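N-acetylglucosamine-specific lectin (Saxidomus purpuratus, PDB 6A7T) binds N-acetylglucosamine through a C-type lectin domain whose carbohydrate recognition does not depend on calcium. Local coordinates at residues 61-71 / 102-110; 113-124 / 132-143. All blocks are in the same frame, centred on the assembly; numbering follows the deposited sequence.

Contact 1 of 2, residues 61-71 / 102-110; sequences ALVTVESSEED and WIDGSSISF. With CA (calcium ion), chain C.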
loop_
_atom_site.group_PDB
_atom_site.type_symbol
_atom_site.label_atom_id
_atom_site.label_comp_id
_atom_site.label_asym_id
_atom_site.label_seq_id
_atom_site.Cartn_x
_atom_site.Cartn_y
_atom_site.Cartn_z
ATOM N N ALA A 61 11.825 4.318 -9.131
ATOM C CA ALA A 61 13.150 3.752 -8.862
ATOM C C ALA A 61 13.041 2.245 -8.919
ATOM O O ALA A 61 11.972 1.716 -8.767
ATOM C CB ALA A 61 13.633 4.189 -7.500
ATOM N N LEU A 62 14.170 1.563 -9.158
ATOM C CA LEU A 62 14.129 0.105 -9.067
ATOM C C LEU A 62 13.571 -0.289 -7.682
ATOM O O LEU A 62 13.870 0.341 -6.653
ATOM C CB LEU A 62 15.538 -0.458 -9.293
ATOM C CG LEU A 62 16.054 -0.514 -10.717
ATOM C CD1 LEU A 62 17.553 -0.765 -10.719
ATOM C CD2 LEU A 62 15.300 -1.558 -11.506
ATOM N N VAL A 63 12.716 -1.333 -7.676
ATOM C CA VAL A 63 11.985 -1.765 -6.517
ATOM C C VAL A 63 12.906 -2.109 -5.347
ATOM O O VAL A 63 13.924 -2.706 -5.525
ATOM C CB VAL A 63 11.076 -2.955 -6.862
ATOM C CG1 VAL A 63 11.872 -4.187 -7.239
ATOM C CG2 VAL A 63 10.084 -3.222 -5.741
ATOM N N THR A 64 12.501 -1.695 -4.150
ATOM C CA THR A 64 13.179 -2.081 -2.904
ATOM C C THR A 64 12.164 -2.899 -2.099
ATOM O O THR A 64 11.009 -2.622 -2.175
ATOM C CB THR A 64 13.664 -0.834 -2.176
ATOM O OG1 THR A 64 12.504 -0.065 -1.900
ATOM C CG2 THR A 64 14.635 -0.070 -3.039
ATOM N N VAL A 65 12.642 -3.984 -1.452
ATOM C CA VAL A 65 11.732 -5.025 -0.906
ATOM C C VAL A 65 11.933 -5.100 0.608
ATOM O O VAL A 65 12.836 -5.797 1.074
ATOM C CB VAL A 65 11.928 -6.385 -1.586
ATOM C CG1 VAL A 65 10.842 -7.375 -1.137
ATOM C CG2 VAL A 65 11.958 -6.256 -3.106
ATOM N N GLU A 66 11.119 -4.309 1.277
ATOM C CA GLU A 66 11.243 -4.058 2.725
ATOM C C GLU A 66 10.566 -5.144 3.562
ATOM O O GLU A 66 10.901 -5.257 4.762
ATOM C CB GLU A 66 10.617 -2.721 3.076
ATOM C CG GLU A 66 11.502 -1.549 2.642
ATOM C CD GLU A 66 11.278 -1.024 1.223
ATOM O OE1 GLU A 66 10.252 -1.381 0.566
ATOM O OE2 GLU A 66 12.163 -0.272 0.776
ATOM N N SER A 67 9.602 -5.867 2.976
ATOM C CA SER A 67 8.725 -6.744 3.771
ATOM C C SER A 67 8.485 -8.048 3.015
ATOM O O SER A 67 8.579 -8.068 1.775
ATOM C CB SER A 67 7.432 -6.052 4.125
ATOM O OG SER A 67 6.570 -5.863 2.997
ATOM N N SER A 68 8.217 -9.130 3.758
ATOM C CA SER A 68 7.798 -10.430 3.132
ATOM C C SER A 68 6.492 -10.275 2.333
ATOM O O SER A 68 6.325 -10.947 1.277
ATOM C CB SER A 68 7.631 -11.502 4.199
ATOM O OG SER A 68 6.488 -11.150 4.979
ATOM N N GLU A 69 5.574 -9.411 2.787
ATOM C CA GLU A 69 4.312 -9.116 2.104
ATOM C C GLU A 69 4.617 -8.596 0.675
ATOM O O GLU A 69 3.963 -8.990 -0.336
ATOM C CB GLU A 69 3.465 -8.073 2.832
ATOM C CG GLU A 69 2.932 -8.502 4.179
ATOM C CD GLU A 69 3.840 -8.268 5.386
ATOM O OE1 GLU A 69 5.069 -8.108 5.229
ATOM O OE2 GLU A 69 3.310 -8.323 6.508
ATOM N N GLU A 70 5.621 -7.717 0.594
ATOM C CA GLU A 70 5.946 -7.108 -0.729
ATOM C C GLU A 70 6.628 -8.148 -1.598
ATOM O O GLU A 70 6.409 -8.211 -2.831
ATOM C CB GLU A 70 6.813 -5.853 -0.543
ATOM C CG GLU A 70 7.073 -5.070 -1.850
ATOM C CD GLU A 70 7.919 -3.820 -1.650
ATOM O OE1 GLU A 70 7.920 -2.986 -2.548
ATOM O OE2 GLU A 70 8.550 -3.626 -0.564
ATOM N N ASP A 71 7.482 -8.949 -0.967
ATOM C CA ASP A 71 8.186 -10.027 -1.632
ATOM C C ASP A 71 7.158 -10.962 -2.277
ATOM O O ASP A 71 7.305 -11.346 -3.440
ATOM C CB ASP A 71 9.086 -10.755 -0.650
ATOM C CG ASP A 71 9.889 -11.884 -1.244
ATOM O OD1 ASP A 71 10.743 -11.634 -2.078
ATOM O OD2 ASP A 71 9.637 -13.065 -0.794
ATOM N N TRP A 102 19.731 -1.498 -0.282
ATOM C CA TRP A 102 18.773 -0.972 -1.243
ATOM C C TRP A 102 19.309 0.342 -1.792
ATOM O O TRP A 102 20.080 1.015 -1.149
ATOM C CB TRP A 102 17.392 -0.790 -0.621
ATOM C CG TRP A 102 16.804 -2.080 -0.151
ATOM C CD1 TRP A 102 16.439 -2.398 1.124
ATOM C CD2 TRP A 102 16.497 -3.231 -0.944
ATOM N NE1 TRP A 102 15.928 -3.671 1.197
ATOM C CE2 TRP A 102 15.978 -4.210 -0.057
ATOM C CE3 TRP A 102 16.641 -3.544 -2.305
ATOM C CZ2 TRP A 102 15.570 -5.458 -0.515
ATOM C CZ3 TRP A 102 16.284 -4.797 -2.741
ATOM C CH2 TRP A 102 15.769 -5.747 -1.842
ATOM N N ILE A 103 18.844 0.706 -2.984
ATOM C CA ILE A 103 19.441 1.869 -3.669
ATOM C C ILE A 103 19.061 3.203 -3.014
ATOM O O ILE A 103 19.721 4.194 -3.320
ATOM C CB ILE A 103 19.099 1.883 -5.160
ATOM C CG1 ILE A 103 17.592 1.867 -5.371
ATOM C CG2 ILE A 103 19.867 0.785 -5.892
ATOM C CD1 ILE A 103 17.185 2.274 -6.777
ATOM N N ASP A 104 18.074 3.239 -2.120
ATOM C CA ASP A 104 17.872 4.427 -1.263
ATOM C C ASP A 104 18.869 4.497 -0.095
ATOM O O ASP A 104 18.735 5.412 0.772
ATOM C CB ASP A 104 16.471 4.497 -0.667
ATOM C CG ASP A 104 16.048 3.316 0.192
ATOM O OD1 ASP A 104 16.855 2.416 0.430
ATOM O OD2 ASP A 104 14.869 3.314 0.601
ATOM N N GLY A 105 19.797 3.551 -0.031
ATOM C CA GLY A 105 20.843 3.474 0.996
ATOM C C GLY A 105 20.494 2.587 2.193
ATOM O O GLY A 105 21.411 2.287 3.026
ATOM N N SER A 106 19.236 2.126 2.273
ATOM C CA SER A 106 18.709 1.442 3.476
ATOM C C SER A 106 19.193 -0.008 3.565
ATOM O O SER A 106 19.542 -0.634 2.573
ATOM C CB SER A 106 17.218 1.506 3.564
ATOM O OG SER A 106 16.583 0.802 2.500
ATOM N N SER A 107 19.280 -0.522 4.804
ATOM C CA SER A 107 19.733 -1.916 5.048
ATOM C C SER A 107 18.646 -2.885 4.573
ATOM O O SER A 107 17.483 -2.538 4.627
ATOM C CB SER A 107 20.038 -2.200 6.501
ATOM O OG SER A 107 18.972 -1.716 7.297
ATOM N N ILE A 108 19.096 -4.059 4.146
ATOM C CA ILE A 108 18.227 -5.148 3.675
ATOM C C ILE A 108 17.804 -5.947 4.916
ATOM O O ILE A 108 18.479 -6.911 5.293
ATOM C CB ILE A 108 18.910 -5.983 2.563
ATOM C CG1 ILE A 108 19.421 -5.083 1.429
ATOM C CG2 ILE A 108 17.957 -7.045 2.048
ATOM C CD1 ILE A 108 19.868 -5.787 0.147
ATOM N N SER A 109 16.697 -5.501 5.521
ATOM C CA SER A 109 16.127 -6.040 6.793
ATOM C C SER A 109 15.420 -7.385 6.580
ATOM O O SER A 109 15.389 -8.214 7.478
ATOM C CB SER A 109 15.173 -5.074 7.423
ATOM O OG SER A 109 15.863 -3.904 7.886
ATOM N N PHE A 110 14.816 -7.571 5.409
ATOM C CA PHE A 110 14.088 -8.789 5.092
ATOM C C PHE A 110 14.996 -9.696 4.275
ATOM O O PHE A 110 15.560 -9.245 3.296
ATOM C CB PHE A 110 12.793 -8.444 4.352
ATOM C CG PHE A 110 12.226 -9.615 3.599
ATOM C CD1 PHE A 110 11.520 -10.604 4.265
ATOM C CD2 PHE A 110 12.420 -9.742 2.234
ATOM C CE1 PHE A 110 11.003 -11.686 3.574
ATOM C CE2 PHE A 110 11.922 -10.836 1.550
ATOM C CZ PHE A 110 11.210 -11.803 2.219
HETATM CA CA CA C . 9.191 -1.229 -1.492
HETATM O O HOH W 1 12.617 3.199 -1.651
HETATM O O HOH W 2 14.599 -5.721 3.058
HETATM O O HOH W 3 13.639 1.341 2.163
HETATM O O HOH W 4 7.336 -0.654 0.041
HETATM O O HOH W 5 9.775 1.135 -0.985
#

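Contact 2 of 2, residues 113-124 / 132-143; sequences WGPNRPDADEGC and EIVWQWNDHQDC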
loop_
_atom_site.group_PDB
_atom_site.type_symbol
_atom_site.label_atom_id
_atom_site.label_comp_id
_atom_site.label_asym_id
_atom_site.label_seq_id
_atom_site.Cartn_x
_atom_site.Cartn_y
_atom_site.Cartn_z
ATOM N N TRP A 113 17.037 -13.566 0.062
ATOM C CA TRP A 113 18.055 -14.154 -0.758
ATOM C C TRP A 113 17.735 -15.622 -1.030
ATOM O O TRP A 113 17.190 -16.255 -0.151
ATOM C CB TRP A 113 19.412 -14.074 -0.066
ATOM C CG TRP A 113 19.955 -12.679 0.031
ATOM C CD1 TRP A 113 19.908 -11.845 1.101
ATOM C CD2 TRP A 113 20.601 -11.960 -1.020
ATOM N NE1 TRP A 113 20.550 -10.670 0.803
ATOM C CE2 TRP A 113 21.036 -10.744 -0.460
ATOM C CE3 TRP A 113 21.029 -12.303 -2.298
ATOM C CZ2 TRP A 113 21.732 -9.806 -1.208
ATOM C CZ3 TRP A 113 21.737 -11.389 -3.041
ATOM C CH2 TRP A 113 22.122 -10.166 -2.468
ATOM N N GLY A 114 18.160 -16.116 -2.197
ATOM C CA GLY A 114 18.111 -17.536 -2.508
ATOM C C GLY A 114 19.180 -18.257 -1.711
ATOM O O GLY A 114 20.065 -17.637 -1.126
ATOM N N PRO A 115 19.123 -19.601 -1.638
ATOM C CA PRO A 115 20.066 -20.306 -0.779
ATOM C C PRO A 115 21.517 -19.975 -1.169
ATOM O O PRO A 115 21.837 -19.981 -2.323
ATOM C CB PRO A 115 19.722 -21.777 -1.048
ATOM C CG PRO A 115 18.340 -21.799 -1.685
ATOM C CD PRO A 115 18.178 -20.455 -2.377
ATOM N N ASN A 116 22.381 -19.751 -0.173
ATOM C CA ASN A 116 23.829 -19.568 -0.364
ATOM C C ASN A 116 24.124 -18.357 -1.269
ATOM O O ASN A 116 25.045 -18.424 -2.124
ATOM C CB ASN A 116 24.474 -20.840 -0.888
ATOM C CG ASN A 116 24.105 -22.020 -0.008
ATOM O OD1 ASN A 116 24.263 -21.956 1.211
ATOM N ND2 ASN A 116 23.535 -23.050 -0.609
ATOM N N ARG A 117 23.283 -17.348 -1.095
ATOM C CA ARG A 117 23.345 -16.033 -1.757
ATOM C C ARG A 117 23.243 -14.961 -0.670
ATOM O O ARG A 117 22.503 -15.079 0.305
ATOM C CB ARG A 117 22.198 -15.912 -2.777
ATOM C CG ARG A 117 22.290 -16.831 -3.986
ATOM C CD ARG A 117 23.598 -16.796 -4.718
ATOM N NE ARG A 117 23.598 -17.600 -5.915
ATOM C CZ ARG A 117 23.919 -18.884 -5.933
ATOM N NH1 ARG A 117 24.323 -19.462 -4.815
ATOM N NH2 ARG A 117 23.895 -19.568 -7.063
ATOM N N PRO A 118 23.992 -13.856 -0.850
ATOM C CA PRO A 118 24.829 -13.639 -2.009
ATOM C C PRO A 118 26.096 -14.502 -2.108
ATOM O O PRO A 118 26.779 -14.755 -1.123
ATOM C CB PRO A 118 25.244 -12.169 -1.852
ATOM C CG PRO A 118 25.197 -11.942 -0.349
ATOM C CD PRO A 118 24.058 -12.820 0.160
ATOM N N ASP A 119 26.422 -14.944 -3.308
ATOM C CA ASP A 119 27.594 -15.751 -3.495
ATOM C C ASP A 119 28.883 -14.910 -3.391
ATOM O O ASP A 119 29.956 -15.397 -2.982
ATOM C CB ASP A 119 27.541 -16.432 -4.849
ATOM C CG ASP A 119 28.786 -17.254 -5.076
ATOM O OD1 ASP A 119 28.958 -18.226 -4.333
ATOM O OD2 ASP A 119 29.579 -16.888 -5.972
ATOM N N ALA A 120 28.814 -13.642 -3.793
ATOM C CA ALA A 120 30.025 -12.789 -3.935
ATOM C C ALA A 120 29.658 -11.313 -3.672
ATOM O O ALA A 120 28.493 -10.917 -3.693
ATOM C CB ALA A 120 30.651 -12.962 -5.288
ATOM N N ASP A 121 30.677 -10.526 -3.315
ATOM C CA ASP A 121 30.511 -9.086 -3.110
ATOM C C ASP A 121 30.401 -8.398 -4.467
ATOM O O ASP A 121 30.610 -8.992 -5.498
ATOM C CB ASP A 121 31.715 -8.523 -2.331
ATOM C CG ASP A 121 31.953 -9.104 -0.941
ATOM O OD1 ASP A 121 31.044 -9.734 -0.367
ATOM O OD2 ASP A 121 33.069 -8.876 -0.408
ATOM N N GLU A 122 30.104 -7.077 -4.425
ATOM C CA GLU A 122 30.359 -6.155 -5.528
ATOM C C GLU A 122 29.391 -6.401 -6.684
ATOM O O GLU A 122 29.691 -6.118 -7.815
ATOM C CB GLU A 122 31.809 -6.251 -6.001
ATOM C CG GLU A 122 32.771 -5.953 -4.858
ATOM C CD GLU A 122 34.169 -5.531 -5.273
ATOM O OE1 GLU A 122 34.547 -5.759 -6.444
ATOM O OE2 GLU A 122 34.842 -4.927 -4.415
ATOM N N GLY A 123 28.209 -6.875 -6.348
ATOM C CA GLY A 123 27.234 -7.127 -7.397
ATOM C C GLY A 123 25.989 -6.262 -7.330
ATOM O O GLY A 123 25.851 -5.357 -6.494
ATOM N N CYS A 124 25.059 -6.575 -8.241
ATOM C CA CYS A 124 23.713 -6.003 -8.203
ATOM C C CYS A 124 22.702 -7.137 -8.089
ATOM O O CYS A 124 23.033 -8.255 -8.433
ATOM C CB CYS A 124 23.460 -5.178 -9.450
ATOM S SG CYS A 124 24.591 -3.772 -9.549
ATOM N N GLU A 132 17.917 -24.096 -7.564
ATOM C CA GLU A 132 17.558 -23.994 -6.133
ATOM C C GLU A 132 16.991 -22.599 -5.765
ATOM O O GLU A 132 16.390 -22.439 -4.713
ATOM C CB GLU A 132 18.784 -24.370 -5.278
ATOM C CG GLU A 132 20.009 -23.440 -5.416
ATOM C CD GLU A 132 20.838 -23.516 -6.705
ATOM O OE1 GLU A 132 20.842 -24.600 -7.340
ATOM O OE2 GLU A 132 21.478 -22.479 -7.092
ATOM N N ILE A 133 17.226 -21.583 -6.604
ATOM C CA ILE A 133 16.727 -20.226 -6.368
ATOM C C ILE A 133 15.357 -20.126 -7.074
ATOM O O ILE A 133 15.290 -20.146 -8.308
ATOM C CB ILE A 133 17.771 -19.206 -6.864
ATOM C CG1 ILE A 133 19.094 -19.384 -6.112
ATOM C CG2 ILE A 133 17.267 -17.783 -6.797
ATOM C CD1 ILE A 133 20.255 -18.553 -6.629
ATOM N N VAL A 134 14.289 -20.059 -6.277
ATOM C CA VAL A 134 12.909 -20.098 -6.782
ATOM C C VAL A 134 12.257 -18.723 -6.592
ATOM O O VAL A 134 11.547 -18.509 -5.607
ATOM C CB VAL A 134 12.113 -21.210 -6.076
ATOM C CG1 VAL A 134 10.730 -21.398 -6.671
ATOM C CG2 VAL A 134 12.892 -22.500 -6.115
ATOM N N TRP A 135 12.500 -17.808 -7.548
ATOM C CA TRP A 135 12.017 -16.452 -7.440
ATOM C C TRP A 135 12.458 -15.834 -6.105
ATOM O O TRP A 135 11.688 -15.393 -5.294
ATOM C CB TRP A 135 10.511 -16.354 -7.717
ATOM C CG TRP A 135 10.164 -16.599 -9.152
ATOM C CD1 TRP A 135 9.299 -17.555 -9.616
ATOM C CD2 TRP A 135 10.698 -15.945 -10.313
ATOM N NE1 TRP A 135 9.218 -17.485 -10.976
ATOM C CE2 TRP A 135 10.077 -16.533 -11.439
ATOM C CE3 TRP A 135 11.612 -14.899 -10.524
ATOM C CZ2 TRP A 135 10.315 -16.090 -12.735
ATOM C CZ3 TRP A 135 11.877 -14.494 -11.811
ATOM C CH2 TRP A 135 11.271 -15.115 -12.908
ATOM N N GLN A 136 13.785 -15.839 -5.916
ATOM C CA GLN A 136 14.447 -15.265 -4.746
ATOM C C GLN A 136 15.622 -14.435 -5.269
ATOM O O GLN A 136 16.011 -14.524 -6.459
ATOM C CB GLN A 136 14.894 -16.388 -3.803
ATOM C CG GLN A 136 13.742 -17.090 -3.111
ATOM C CD GLN A 136 14.222 -18.374 -2.472
ATOM O OE1 GLN A 136 14.779 -19.261 -3.116
ATOM N NE2 GLN A 136 14.066 -18.418 -1.178
ATOM N N TRP A 137 16.272 -13.715 -4.371
ATOM C CA TRP A 137 17.319 -12.787 -4.832
ATOM C C TRP A 137 18.645 -13.500 -5.127
ATOM O O TRP A 137 18.998 -14.462 -4.440
ATOM C CB TRP A 137 17.534 -11.640 -3.842
ATOM C CG TRP A 137 16.327 -10.979 -3.308
ATOM C CD1 TRP A 137 15.132 -10.781 -3.932
ATOM C CD2 TRP A 137 16.234 -10.331 -2.041
ATOM N NE1 TRP A 137 14.291 -10.128 -3.111
ATOM C CE2 TRP A 137 14.935 -9.836 -1.932
ATOM C CE3 TRP A 137 17.105 -10.175 -0.954
ATOM C CZ2 TRP A 137 14.467 -9.168 -0.815
ATOM C CZ3 TRP A 137 16.619 -9.561 0.175
ATOM C CH2 TRP A 137 15.358 -9.011 0.236
ATOM N N ASN A 138 19.354 -13.066 -6.191
ATOM C CA ASN A 138 20.683 -13.521 -6.570
ATOM C C ASN A 138 21.548 -12.277 -6.843
ATOM O O ASN A 138 21.006 -11.200 -7.207
ATOM C CB ASN A 138 20.699 -14.331 -7.861
ATOM C CG ASN A 138 22.042 -14.933 -8.148
ATOM O OD1 ASN A 138 22.670 -15.395 -7.216
ATOM N ND2 ASN A 138 22.481 -14.902 -9.403
ATOM N N ASP A 139 22.850 -12.396 -6.620
ATOM C CA ASP A 139 23.845 -11.330 -6.880
ATOM C C ASP A 139 24.554 -11.622 -8.196
ATOM O O ASP A 139 25.098 -12.727 -8.395
ATOM C CB ASP A 139 24.882 -11.276 -5.749
ATOM C CG ASP A 139 25.613 -12.599 -5.538
ATOM O OD1 ASP A 139 24.927 -13.574 -5.177
ATOM O OD2 ASP A 139 26.824 -12.662 -5.855
ATOM N N HIS A 140 24.606 -10.643 -9.108
ATOM C CA HIS A 140 25.230 -10.746 -10.378
ATOM C C HIS A 140 26.323 -9.668 -10.431
ATOM O O HIS A 140 26.067 -8.520 -10.084
ATOM C CB HIS A 140 24.235 -10.543 -11.544
ATOM C CG HIS A 140 24.827 -10.747 -12.896
ATOM N ND1 HIS A 140 25.163 -12.018 -13.363
ATOM C CD2 HIS A 140 25.067 -9.909 -13.937
ATOM C CE1 HIS A 140 25.596 -11.931 -14.603
ATOM N NE2 HIS A 140 25.582 -10.645 -14.974
ATOM N N GLN A 141 27.520 -10.043 -10.886
ATOM C CA GLN A 141 28.662 -9.129 -10.734
ATOM C C GLN A 141 28.837 -8.202 -11.953
ATOM O O GLN A 141 29.726 -7.337 -11.950
ATOM C CB GLN A 141 29.875 -9.985 -10.344
ATOM C CG GLN A 141 29.983 -10.161 -8.832
ATOM C CD GLN A 141 28.923 -11.041 -8.213
ATOM O OE1 GLN A 141 28.518 -12.043 -8.778
ATOM N NE2 GLN A 141 28.508 -10.718 -7.007
ATOM N N ASP A 142 28.005 -8.299 -12.982
ATOM C CA ASP A 142 28.054 -7.366 -14.062
ATOM C C ASP A 142 26.810 -6.465 -14.051
ATOM O O ASP A 142 25.756 -6.840 -14.533
ATOM C CB ASP A 142 28.156 -8.062 -15.410
ATOM C CG ASP A 142 28.021 -7.125 -16.589
ATOM O OD1 ASP A 142 28.241 -5.870 -16.419
ATOM O OD2 ASP A 142 27.658 -7.634 -17.663
ATOM N N CYS A 143 27.008 -5.260 -13.526
ATOM C CA CYS A 143 25.887 -4.308 -13.300
ATOM C C CYS A 143 25.686 -3.407 -14.511
ATOM O O CYS A 143 24.840 -2.490 -14.453
ATOM C CB CYS A 143 26.139 -3.514 -12.033
ATOM S SG CYS A 143 26.117 -4.598 -10.585
HETATM O O HOH W 6 29.296 -15.087 -7.949
HETATM O O HOH W 7 31.739 -7.097 -9.353
#

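Contact 1 of 2, residues 61-71 / 102-110
A calcium-binding loop between strand 61-62 and helix 68-78 of the C-type lectin domain lies across the indole of Trp102 and, further on, the ring of Phe110. Thr64 CA sits 4.1 Å from the centroid of the six-membered ring of Trp102, a CH-pi contact over the same face that receives the backbone N of Val65. Ile108 CG1 packs on the opposite face. Beside the ring, Thr64 CG2 reaches Trp102 CB at 3.7 Å.

Water 2 links the backbone of the loop to both aromatic residues: it donates to Val65 O at 2.7 Å and accepts from Trp102 NE1, in the plane of the indole, and from Phe110 N. Phe110, with CG anti to its own N (chi1 161°), lays its ring under the first turn of the helix, where Ser68 CB comes 3.4 Å from Phe110 CE1 and Asp71 CB packs near Phe110 CE2.

On the other side of this loop, calcium takes Thr64 O at 2.4 Å, Glu66 OE1 at 2.3 Å, both carboxylate oxygens of Glu70, and two waters; Glu153 completes the site. Thr64 OG1 donates to Glu66 OE2 at 2.7 Å, steadying that ligand. Water 3 joins this oxygen to Asp104 OD2, bridging two carboxylates that probably repel each other.

Around this, Ile103 and Leu62 pack on helix 48-57, Val63 bonds through its backbone to strands 86-94 and 148-154, and Trp102 meets Trp137 of strand 136-140 edge-to-face.

Contact 2 of 2, residues 113-124 / 132-143
Trp113 receives the edge of Trp137 on one face of its indole, a T-shaped pair with planes at 79° and Trp137 CE3 3.9 Å from Trp113 CD1. Pro118 CD covers the opposite face, so the Trp113 ring is sandwiched between strand and loop. Alongside, Gly114 N bonds to Trp137 O on a lone pair.

The Arg117 chain folds back at the CB-CG bond (chi2 -51°), which brings NE to Asn138 OD1 at 2.7 Å. The oxygen lies in the guanidinium plane, but the two flat groups are turned 53° apart and the N-H approach is far from straight. Ile133 CD1 lies over a guanidinium face, 3.5 Å from Arg117 NE, while Glu132 offers only a long, out-of-plane charge contact.

Asp139 holds the loop beyond cis-Pro118. Its OD1 accepts from Asp119 N at 2.8 Å and its OD2 from Ala120 N at 3.0 Å, both from above the carboxylate plane; the anti lone pair of OD2 takes Gln141 NE2 at 2.8 Å. That amide also donates to Asp121 O. Further along, Cys124 and His140 form an antiparallel hydrogen-bonded pair, and Cys124 SG is joined to Cys143 SG by a disulfide.

Arg117, Asn138 and His140 bind N-acetylglucosamine, and Asp119 and Asp139 a second calcium, in structures of this protein; neither ligand is bound to this chain. Behind this surface, strand 136-140 borders strand 124-130, and Trp137 reaches Asp71 of helix 68-78 and Ile89 of strand 86-94.

In the fold
From the N terminus, the chain passes through strand 61-62 into helix 68-78, crosses strands 86-94 and 99-102, and returns at 102-110 to close contact 1. The same long loop continues as 113-124 and leads into strand 124-130, after which the chain comes back along 132-143 to close contact 2. The two closures follow one another in series, neither nested nor crossed. They meet at Trp137, whose CH2 lies 3.1 Å from Phe110 O and whose CZ3 lies 3.4 Å from Ile108 CG2. Contact 1 ties the sheet containing 61-62 to the loop after 99-102; contact 2 fastens the second part of that loop to strand 136-140, bringing sugar-binding residues of both together.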